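Local structure of O-methyltransferase family 2 (Planctopirus limnophila, 5I2H) at residues L32-F43 and L70-L80; S63-V71 and L321-A329. The protein probably transfers methyl groups from S-adenosyl-L-methionine to hydroxyl groups of small molecules, as family 2 O-methyltransferases do, and is seen here with the flavone apigenin bound. One frame throughout, in Å; residues are numbered along the deposited sequence. Where two conformers were deposited one is given.

Contact 1 (L32-F43 and L70-L80); sequences LLAASVAHLHVF and LVTGLCAMQLL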
loop_
_atom_site.group_PDB
_atom_site.type_symbol
_atom_site.label_atom_id
_atom_site.label_comp_id
_atom_site.label_asym_id
_atom_site.label_seq_id
_atom_site.Cartn_x
_atom_site.Cartn_y
_atom_site.Cartn_z
ATOM N N LEU A 32 -0.442 -9.420 -2.601
ATOM C CA LEU A 32 -1.457 -10.421 -2.287
ATOM C C LEU A 32 -2.575 -10.412 -3.332
ATOM O O LEU A 32 -3.108 -11.469 -3.691
ATOM C CB LEU A 32 -2.027 -10.204 -0.890
ATOM C CG LEU A 32 -3.019 -11.321 -0.458
ATOM C CD1 LEU A 32 -2.372 -12.697 -0.404
ATOM C CD2 LEU A 32 -3.583 -11.039 0.893
ATOM N N LEU A 33 -2.932 -9.224 -3.838
ATOM C CA LEU A 33 -3.931 -9.141 -4.911
ATOM C C LEU A 33 -3.451 -9.877 -6.150
ATOM O O LEU A 33 -4.179 -10.716 -6.708
ATOM C CB LEU A 33 -4.250 -7.670 -5.248
ATOM C CG LEU A 33 -5.195 -7.026 -4.240
ATOM C CD1 LEU A 33 -5.172 -5.507 -4.442
ATOM C CD2 LEU A 33 -6.618 -7.594 -4.344
ATOM N N ALA A 34 -2.220 -9.577 -6.598
ATOM C CA ALA A 34 -1.699 -10.220 -7.807
ATOM C C ALA A 34 -1.511 -11.719 -7.600
ATOM O O ALA A 34 -1.810 -12.515 -8.504
ATOM C CB ALA A 34 -0.384 -9.552 -8.248
ATOM N N ALA A 35 -0.987 -12.128 -6.438
ATOM C CA ALA A 35 -0.850 -13.564 -6.152
ATOM C C ALA A 35 -2.208 -14.256 -6.194
ATOM O O ALA A 35 -2.345 -15.353 -6.753
ATOM C CB ALA A 35 -0.191 -13.770 -4.782
ATOM N N SER A 36 -3.229 -13.628 -5.608
ATOM C CA SER A 36 -4.524 -14.290 -5.465
ATOM C C SER A 36 -5.272 -14.355 -6.786
ATOM O O SER A 36 -5.944 -15.362 -7.076
ATOM C CB SER A 36 -5.354 -13.557 -4.426
ATOM O OG SER A 36 -4.673 -13.603 -3.197
ATOM N N VAL A 37 -5.185 -13.296 -7.596
ATOM C CA VAL A 37 -5.871 -13.294 -8.890
ATOM C C VAL A 37 -5.129 -14.157 -9.898
ATOM O O VAL A 37 -5.723 -15.035 -10.556
ATOM C CB VAL A 37 -6.011 -11.849 -9.416
ATOM C CG1 VAL A 37 -6.484 -11.832 -10.899
ATOM C CG2 VAL A 37 -6.923 -11.041 -8.536
ATOM N N ALA A 38 -3.823 -13.901 -10.069
ATOM C CA ALA A 38 -3.130 -14.412 -11.249
ATOM C C ALA A 38 -2.422 -15.739 -11.031
ATOM O O ALA A 38 -2.169 -16.451 -12.011
ATOM C CB ALA A 38 -2.116 -13.387 -11.756
ATOM N N HIS A 39 -2.078 -16.093 -9.797
ATOM C CA HIS A 39 -1.359 -17.342 -9.543
ATOM C C HIS A 39 -2.189 -18.399 -8.841
ATOM O O HIS A 39 -2.085 -19.587 -9.183
ATOM C CB HIS A 39 -0.107 -17.073 -8.698
ATOM C CG HIS A 39 0.935 -16.275 -9.410
ATOM N ND1 HIS A 39 1.941 -16.863 -10.141
ATOM C CD2 HIS A 39 1.107 -14.937 -9.540
ATOM C CE1 HIS A 39 2.711 -15.922 -10.664
ATOM N NE2 HIS A 39 2.217 -14.744 -10.324
ATOM N N LEU A 40 -2.969 -18.016 -7.837
ATOM C CA LEU A 40 -3.615 -18.993 -6.968
ATOM C C LEU A 40 -5.078 -19.217 -7.307
ATOM O O LEU A 40 -5.677 -20.144 -6.780
ATOM C CB LEU A 40 -3.477 -18.560 -5.489
ATOM C CG LEU A 40 -2.003 -18.455 -5.038
ATOM C CD1 LEU A 40 -1.862 -17.811 -3.671
ATOM C CD2 LEU A 40 -1.276 -19.817 -5.073
ATOM N N HIS A 41 -5.671 -18.396 -8.165
ATOM C CA HIS A 41 -7.055 -18.585 -8.606
ATOM C C HIS A 41 -8.057 -18.531 -7.446
ATOM O O HIS A 41 -9.128 -19.147 -7.530
ATOM C CB HIS A 41 -7.275 -19.908 -9.367
ATOM C CG HIS A 41 -6.107 -20.401 -10.172
ATOM N ND1 HIS A 41 -5.822 -19.940 -11.441
ATOM C CD2 HIS A 41 -5.198 -21.379 -9.918
ATOM C CE1 HIS A 41 -4.772 -20.587 -11.921
ATOM N NE2 HIS A 41 -4.371 -21.464 -11.015
ATOM N N VAL A 42 -7.739 -17.777 -6.376
ATOM C CA VAL A 42 -8.564 -17.777 -5.160
ATOM C C VAL A 42 -10.018 -17.430 -5.469
ATOM O O VAL A 42 -10.950 -18.065 -4.957
ATOM C CB VAL A 42 -7.979 -16.802 -4.125
ATOM C CG1 VAL A 42 -8.871 -16.723 -2.907
ATOM C CG2 VAL A 42 -6.615 -17.265 -3.734
ATOM N N PHE A 43 -10.235 -16.371 -6.252
ATOM C CA PHE A 43 -11.591 -15.848 -6.435
ATOM C C PHE A 43 -12.399 -16.735 -7.363
ATOM O O PHE A 43 -13.578 -16.997 -7.103
ATOM C CB PHE A 43 -11.512 -14.417 -6.950
ATOM C CG PHE A 43 -10.668 -13.542 -6.062
ATOM C CD1 PHE A 43 -11.123 -13.197 -4.794
ATOM C CD2 PHE A 43 -9.393 -13.164 -6.452
ATOM C CE1 PHE A 43 -10.328 -12.424 -3.933
ATOM C CE2 PHE A 43 -8.586 -12.409 -5.595
ATOM C CZ PHE A 43 -9.066 -12.030 -4.339
ATOM N N LEU A 70 -3.264 -15.579 3.865
ATOM C CA LEU A 70 -3.928 -15.205 2.620
ATOM C C LEU A 70 -5.382 -14.850 2.884
ATOM O O LEU A 70 -5.874 -13.809 2.424
ATOM C CB LEU A 70 -3.808 -16.358 1.610
ATOM C CG LEU A 70 -4.496 -16.095 0.267
ATOM C CD1 LEU A 70 -3.693 -16.633 -0.922
ATOM C CD2 LEU A 70 -5.843 -16.752 0.264
ATOM N N VAL A 71 -6.081 -15.698 3.646
ATOM C CA VAL A 71 -7.493 -15.449 3.920
ATOM C C VAL A 71 -7.660 -14.195 4.761
ATOM O O VAL A 71 -8.550 -13.366 4.498
ATOM C CB VAL A 71 -8.142 -16.674 4.590
ATOM C CG1 VAL A 71 -9.511 -16.296 5.207
ATOM C CG2 VAL A 71 -8.295 -17.801 3.572
ATOM N N THR A 72 -6.832 -14.040 5.801
ATOM C CA THR A 72 -6.912 -12.841 6.625
ATOM C C THR A 72 -6.671 -11.580 5.801
ATOM O O THR A 72 -7.398 -10.584 5.946
ATOM C CB THR A 72 -5.917 -12.949 7.788
ATOM O OG1 THR A 72 -6.365 -14.003 8.646
ATOM C CG2 THR A 72 -5.794 -11.647 8.589
ATOM N N GLY A 73 -5.674 -11.599 4.917
ATOM C CA GLY A 73 -5.424 -10.419 4.089
ATOM C C GLY A 73 -6.603 -10.075 3.189
ATOM O O GLY A 73 -7.013 -8.905 3.067
ATOM N N LEU A 74 -7.171 -11.091 2.543
ATOM C CA LEU A 74 -8.265 -10.817 1.624
ATOM C C LEU A 74 -9.541 -10.448 2.373
ATOM O O LEU A 74 -10.307 -9.613 1.888
ATOM C CB LEU A 74 -8.508 -12.019 0.689
ATOM C CG LEU A 74 -7.314 -12.359 -0.219
ATOM C CD1 LEU A 74 -7.547 -13.687 -0.964
ATOM C CD2 LEU A 74 -6.983 -11.210 -1.186
ATOM N N CYS A 75 -9.776 -11.033 3.560
ATOM C CA CYS A 75 -10.889 -10.576 4.381
ATOM C C CYS A 75 -10.720 -9.115 4.761
ATOM O O CYS A 75 -11.687 -8.333 4.727
ATOM C CB CYS A 75 -10.992 -11.420 5.657
ATOM S SG CYS A 75 -11.700 -13.092 5.408
ATOM N N ALA A 76 -9.485 -8.727 5.140
ATOM C CA ALA A 76 -9.248 -7.372 5.599
ATOM C C ALA A 76 -9.449 -6.355 4.482
ATOM O O ALA A 76 -9.792 -5.202 4.769
ATOM C CB ALA A 76 -7.838 -7.252 6.184
HETATM N N MSE A 77 -9.255 -6.766 3.223
HETATM C CA MSE A 77 -9.472 -5.911 2.054
HETATM C C MSE A 77 -10.938 -5.954 1.593
HETATM O O MSE A 77 -11.272 -5.429 0.534
HETATM C CB MSE A 77 -8.557 -6.342 0.910
HETATM C CG MSE A 77 -7.105 -5.894 1.093
HETATM SE SE MSE A 77 -5.976 -6.384 -0.460
HETATM C CE MSE A 77 -5.021 -7.801 0.409
ATOM N N GLN A 78 -11.792 -6.616 2.389
ATOM C CA GLN A 78 -13.239 -6.692 2.147
ATOM C C GLN A 78 -13.545 -7.471 0.867
ATOM O O GLN A 78 -14.500 -7.175 0.134
ATOM C CB GLN A 78 -13.873 -5.301 2.111
ATOM C CG GLN A 78 -13.580 -4.480 3.347
ATOM C CD GLN A 78 -14.755 -3.618 3.735
ATOM O OE1 GLN A 78 -15.106 -2.680 3.027
ATOM N NE2 GLN A 78 -15.401 -3.962 4.846
ATOM N N LEU A 79 -12.735 -8.494 0.605
ATOM C CA LEU A 79 -12.904 -9.326 -0.587
ATOM C C LEU A 79 -13.381 -10.732 -0.266
ATOM O O LEU A 79 -14.029 -11.371 -1.105
ATOM C CB LEU A 79 -11.590 -9.401 -1.371
ATOM C CG LEU A 79 -11.081 -8.036 -1.841
ATOM C CD1 LEU A 79 -9.691 -8.171 -2.470
ATOM C CD2 LEU A 79 -12.095 -7.394 -2.810
ATOM N N LEU A 80 -13.049 -11.235 0.919
ATOM C CA LEU A 80 -13.637 -12.462 1.436
ATOM C C LEU A 80 -14.369 -12.156 2.732
ATOM O O LEU A 80 -14.152 -11.122 3.378
ATOM C CB LEU A 80 -12.581 -13.543 1.684
ATOM C CG LEU A 80 -11.672 -13.976 0.538
ATOM C CD1 LEU A 80 -10.718 -15.090 0.991
ATOM C CD2 LEU A 80 -12.454 -14.436 -0.634
#
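L32 and S36, which both pack on L74, also bond to each other: L32 O accepts from S36 N and, at 2.7 Å, from S36 OG. The two donors reach the oxygen from opposite faces of its carbonyl plane. S36 chi1 of -61° sets OG beside its backbone N, letting OG curl back to L32 O while lying 3.6 Å from L74 CD1. L74 enters as a knob into the hole formed by L32, S36, V42 and F43; V42 CG1 meets its CD1 tip to tip at 3.8 Å, and F43 CZ brings the ring edge to CD2. The axes of 32-39 and 70-76 pass 10.9 Å apart at a steep angle of 107°. Both belong to the dimerisation domain (helix-turn-helix clan), where helix 64-76 leads into the antiparallel pair 80-82 and 88-90, consistent with a winged helix. L32 CG lies anti to its N (chi1 -175°), sending CD2 over the bare CA of G73 at 3.7 Å, while CD1 leans on L70 CG. L70 and L40 slide past each other in opposite directions, their CD1 atoms 3.5 Å apart. In one of two conformers of selenomethionine M77, CE touches L32 CD2 and SE lies by L33 CG, so these contacts are less certain. The L33 and L79 side chains cross at about a right angle, CD2 to CD1 3.6 Å. L33 and M77 also pack on L23 of the second subunit, L79 on its I20. A Schellman motif (C-prime Q78, L79 N bonded to L74 O) ends the helix and directs the CB of L79 toward 32-43.

Contact 2 (S63-V71 and L321-A329); sequences SERATQVLV and LFSLTEGRA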
loop_
_atom_site.group_PDB
_atom_site.type_symbol
_atom_site.label_atom_id
_atom_site.label_comp_id
_atom_site.label_asym_id
_atom_site.label_seq_id
_atom_site.Cartn_x
_atom_site.Cartn_y
_atom_site.Cartn_z
ATOM N N SER A 63 -0.100 -24.603 3.127
ATOM C CA SER A 63 -0.060 -24.876 4.557
ATOM C C SER A 63 -1.177 -24.125 5.268
ATOM O O SER A 63 -1.779 -23.197 4.720
ATOM C CB SER A 63 1.295 -24.472 5.147
ATOM O OG SER A 63 1.476 -23.056 5.092
ATOM N N GLU A 64 -1.450 -24.552 6.504
ATOM C CA GLU A 64 -2.380 -23.827 7.361
ATOM C C GLU A 64 -1.949 -22.386 7.528
ATOM O O GLU A 64 -2.776 -21.472 7.438
ATOM C CB GLU A 64 -2.477 -24.487 8.740
ATOM C CG GLU A 64 -3.692 -24.018 9.596
ATOM C CD GLU A 64 -3.407 -22.872 10.630
ATOM O OE1 GLU A 64 -2.228 -22.451 10.828
ATOM O OE2 GLU A 64 -4.399 -22.396 11.260
ATOM N N ARG A 65 -0.659 -22.159 7.766
ATOM C CA ARG A 65 -0.200 -20.793 7.991
ATOM C C ARG A 65 -0.374 -19.962 6.728
ATOM O O ARG A 65 -0.898 -18.838 6.779
ATOM C CB ARG A 65 1.267 -20.783 8.447
ATOM C CG ARG A 65 1.774 -19.348 8.762
ATOM C CD ARG A 65 3.207 -19.325 9.298
ATOM N NE ARG A 65 4.166 -19.811 8.323
ATOM C CZ ARG A 65 5.219 -19.125 7.904
ATOM N NH1 ARG A 65 5.455 -17.889 8.358
ATOM N NH2 ARG A 65 6.055 -19.689 7.036
ATOM N N ALA A 66 0.052 -20.501 5.577
ATOM C CA ALA A 66 -0.075 -19.741 4.332
ATOM C C ALA A 66 -1.533 -19.449 4.030
ATOM O O ALA A 66 -1.878 -18.338 3.587
ATOM C CB ALA A 66 0.561 -20.507 3.166
ATOM N N THR A 67 -2.413 -20.426 4.280
ATOM C CA THR A 67 -3.825 -20.183 3.989
ATOM C C THR A 67 -4.396 -19.121 4.928
ATOM O O THR A 67 -5.159 -18.238 4.486
ATOM C CB THR A 67 -4.625 -21.487 4.053
ATOM O OG1 THR A 67 -4.037 -22.447 3.160
ATOM C CG2 THR A 67 -6.073 -21.244 3.613
ATOM N N GLN A 68 -3.997 -19.152 6.210
ATOM C CA GLN A 68 -4.492 -18.157 7.158
ATOM C C GLN A 68 -4.059 -16.761 6.756
ATOM O O GLN A 68 -4.869 -15.833 6.802
ATOM C CB GLN A 68 -4.033 -18.423 8.595
ATOM C CG GLN A 68 -4.601 -19.634 9.285
ATOM C CD GLN A 68 -5.972 -19.418 9.912
ATOM O OE1 GLN A 68 -6.737 -18.545 9.514
ATOM N NE2 GLN A 68 -6.271 -20.224 10.928
ATOM N N VAL A 69 -2.779 -16.568 6.403
ATOM C CA VAL A 69 -2.378 -15.189 6.125
ATOM C C VAL A 69 -3.051 -14.689 4.839
ATOM O O VAL A 69 -3.390 -13.506 4.731
ATOM C CB VAL A 69 -0.844 -14.987 6.070
ATOM C CG1 VAL A 69 -0.180 -15.522 7.348
ATOM C CG2 VAL A 69 -0.205 -15.612 4.864
ATOM N N LEU A 70 -3.264 -15.579 3.865
ATOM C CA LEU A 70 -3.928 -15.205 2.620
ATOM C C LEU A 70 -5.382 -14.850 2.884
ATOM O O LEU A 70 -5.874 -13.809 2.424
ATOM C CB LEU A 70 -3.808 -16.358 1.610
ATOM C CG LEU A 70 -4.496 -16.095 0.267
ATOM C CD1 LEU A 70 -3.693 -16.633 -0.922
ATOM C CD2 LEU A 70 -5.843 -16.752 0.264
ATOM N N VAL A 71 -6.081 -15.698 3.646
ATOM C CA VAL A 71 -7.493 -15.449 3.920
ATOM C C VAL A 71 -7.660 -14.195 4.761
ATOM O O VAL A 71 -8.550 -13.366 4.498
ATOM C CB VAL A 71 -8.142 -16.674 4.590
ATOM C CG1 VAL A 71 -9.511 -16.296 5.207
ATOM C CG2 VAL A 71 -8.295 -17.801 3.572
ATOM N N LEU A 321 5.522 -10.485 8.047
ATOM C CA LEU A 321 6.078 -11.448 9.005
ATOM C C LEU A 321 6.090 -12.861 8.424
ATOM O O LEU A 321 7.049 -13.633 8.628
ATOM C CB LEU A 321 5.270 -11.408 10.304
ATOM C CG LEU A 321 5.354 -10.090 11.083
ATOM C CD1 LEU A 321 4.339 -10.116 12.208
ATOM C CD2 LEU A 321 6.792 -9.845 11.613
ATOM N N PHE A 322 5.028 -13.223 7.704
ATOM C CA PHE A 322 4.984 -14.529 7.054
ATOM C C PHE A 322 6.129 -14.674 6.065
ATOM O O PHE A 322 6.738 -15.753 5.948
ATOM C CB PHE A 322 3.639 -14.703 6.344
ATOM C CG PHE A 322 3.572 -15.923 5.477
ATOM C CD1 PHE A 322 3.270 -17.161 6.028
ATOM C CD2 PHE A 322 3.867 -15.841 4.102
ATOM C CE1 PHE A 322 3.243 -18.300 5.233
ATOM C CE2 PHE A 322 3.825 -16.967 3.299
ATOM C CZ PHE A 322 3.513 -18.202 3.859
ATOM N N SER A 323 6.455 -13.579 5.362
ATOM C CA SER A 323 7.492 -13.623 4.335
ATOM C C SER A 323 8.882 -13.745 4.932
ATOM O O SER A 323 9.783 -14.274 4.274
ATOM C CB SER A 323 7.445 -12.370 3.462
ATOM O OG SER A 323 6.195 -12.289 2.811
ATOM N N LEU A 324 9.078 -13.240 6.147
ATOM C CA LEU A 324 10.404 -13.123 6.734
ATOM C C LEU A 324 10.684 -14.106 7.859
ATOM O O LEU A 324 11.855 -14.248 8.250
ATOM C CB LEU A 324 10.606 -11.705 7.275
ATOM C CG LEU A 324 10.630 -10.580 6.234
ATOM C CD1 LEU A 324 10.482 -9.232 6.903
ATOM C CD2 LEU A 324 11.933 -10.636 5.464
ATOM N N THR A 325 9.658 -14.755 8.411
ATOM C CA THR A 325 9.789 -15.538 9.630
ATOM C C THR A 325 8.957 -16.806 9.493
ATOM O O THR A 325 8.354 -17.063 8.439
ATOM C CB THR A 325 9.332 -14.774 10.871
ATOM O OG1 THR A 325 7.906 -14.769 10.926
ATOM C CG2 THR A 325 9.825 -13.341 10.884
ATOM N N GLU A 326 8.911 -17.594 10.578
ATOM C CA GLU A 326 8.099 -18.805 10.641
ATOM C C GLU A 326 6.693 -18.553 11.190
ATOM O O GLU A 326 5.883 -19.490 11.257
ATOM C CB GLU A 326 8.798 -19.857 11.495
ATOM C CG GLU A 326 10.086 -20.336 10.835
ATOM C CD GLU A 326 10.838 -21.401 11.653
ATOM O OE1 GLU A 326 10.254 -22.049 12.556
ATOM O OE2 GLU A 326 12.041 -21.588 11.385
ATOM N N GLY A 327 6.372 -17.312 11.546
ATOM C CA GLY A 327 5.076 -17.030 12.131
ATOM C C GLY A 327 4.170 -16.114 11.318
ATOM O O GLY A 327 4.172 -16.117 10.077
ATOM N N ARG A 328 3.396 -15.318 12.042
ATOM C CA ARG A 328 2.451 -14.364 11.482
ATOM C C ARG A 328 1.919 -13.554 12.659
ATOM O O ARG A 328 2.249 -13.837 13.820
ATOM C CB ARG A 328 1.316 -15.077 10.736
ATOM C CG ARG A 328 0.483 -16.036 11.654
ATOM C CD ARG A 328 -0.958 -16.203 11.068
ATOM N NE ARG A 328 -1.742 -17.264 11.700
ATOM C CZ ARG A 328 -2.659 -17.086 12.648
ATOM N NH1 ARG A 328 -2.950 -15.857 13.102
ATOM N NH2 ARG A 328 -3.279 -18.149 13.168
ATOM N N ALA A 329 1.101 -12.529 12.362
ATOM C CA ALA A 329 0.396 -11.875 13.464
ATOM C C ALA A 329 -0.660 -12.823 14.014
ATOM O O ALA A 329 -1.253 -13.619 13.268
ATOM C CB ALA A 329 -0.260 -10.566 13.007
HETATM O O HOH W 1 -1.104 -19.965 11.456
HETATM O O HOH W 2 7.770 -17.933 4.702
#
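R65 reaches across to F322 and on to the turn 325-327. From CB the chain runs out with CG anti to the backbone N (chi1 -177°), and CG comes in at the edge of the F322 ring, 3.8 Å from CD1. The chain bends about CG-CD (chi3), with CD 3.3 Å from E326 O, and NE lies near F322 CE1. CZ then lies 3.3 Å from F322 CD1, the guanidinium tilted 44° to the ring; F322 covers one face of the guanidinium and the E326 peptide the other. At the tip, NH1 donates to G327 O in the guanidinium plane, on a lone pair of that carbonyl, at 2.8 Å and 155°. A second bond runs from R65 NH1 to T325 O, 3.0 Å away and met from above its carbonyl plane. The bond from NH1 to F322 O is weak. NH2 makes a salt bridge with D129 and a weak bond to water 2, which donates to F322 O. The helix 64-76 of the dimerisation domain thus meets the C-terminal end of helix 312-324 in the methyltransferase domain. The carbonyls gathered at this helix end and the turn after it probably favour the positive charge of R65. An ST turn follows the helix: T325 OG1 accepts from G327 N while donating to L321 O. V69 CG2 makes a CH-pi contact over one face of F322, 4.0 Å from the ring centroid, and A66 CB touches CZ. V69 CG1 abuts R328 CB at 3.7 Å, from which the extended R328 chain runs past Q68 CB. Water 1, in the R328 guanidinium plane, accepts from R328 NE at 2.8 Å and donates to E64 OE1; R328 NH2 forms a salt bridge with E334.

Contacts 1 and 2 share helix 64-76 and, within it, L70 and V71; their centres are about 13 Å apart. Contact 1 uses the later turns and ties them to helix 26-39 inside the dimerisation domain, next to the second subunit, whereas contact 2 uses the earlier turns and joins them to the methyltransferase domain. One helix therefore connects packing near the subunit interface with the segment 321-329 that borders the apigenin pocket. In contact 2, L321 and L324 touch apigenin. The side chain of T325 is about 4 Å from a bound apigenin. Contact 1 contributes no pocket residue; its L33 side chain is about 14 Å from a bound apigenin.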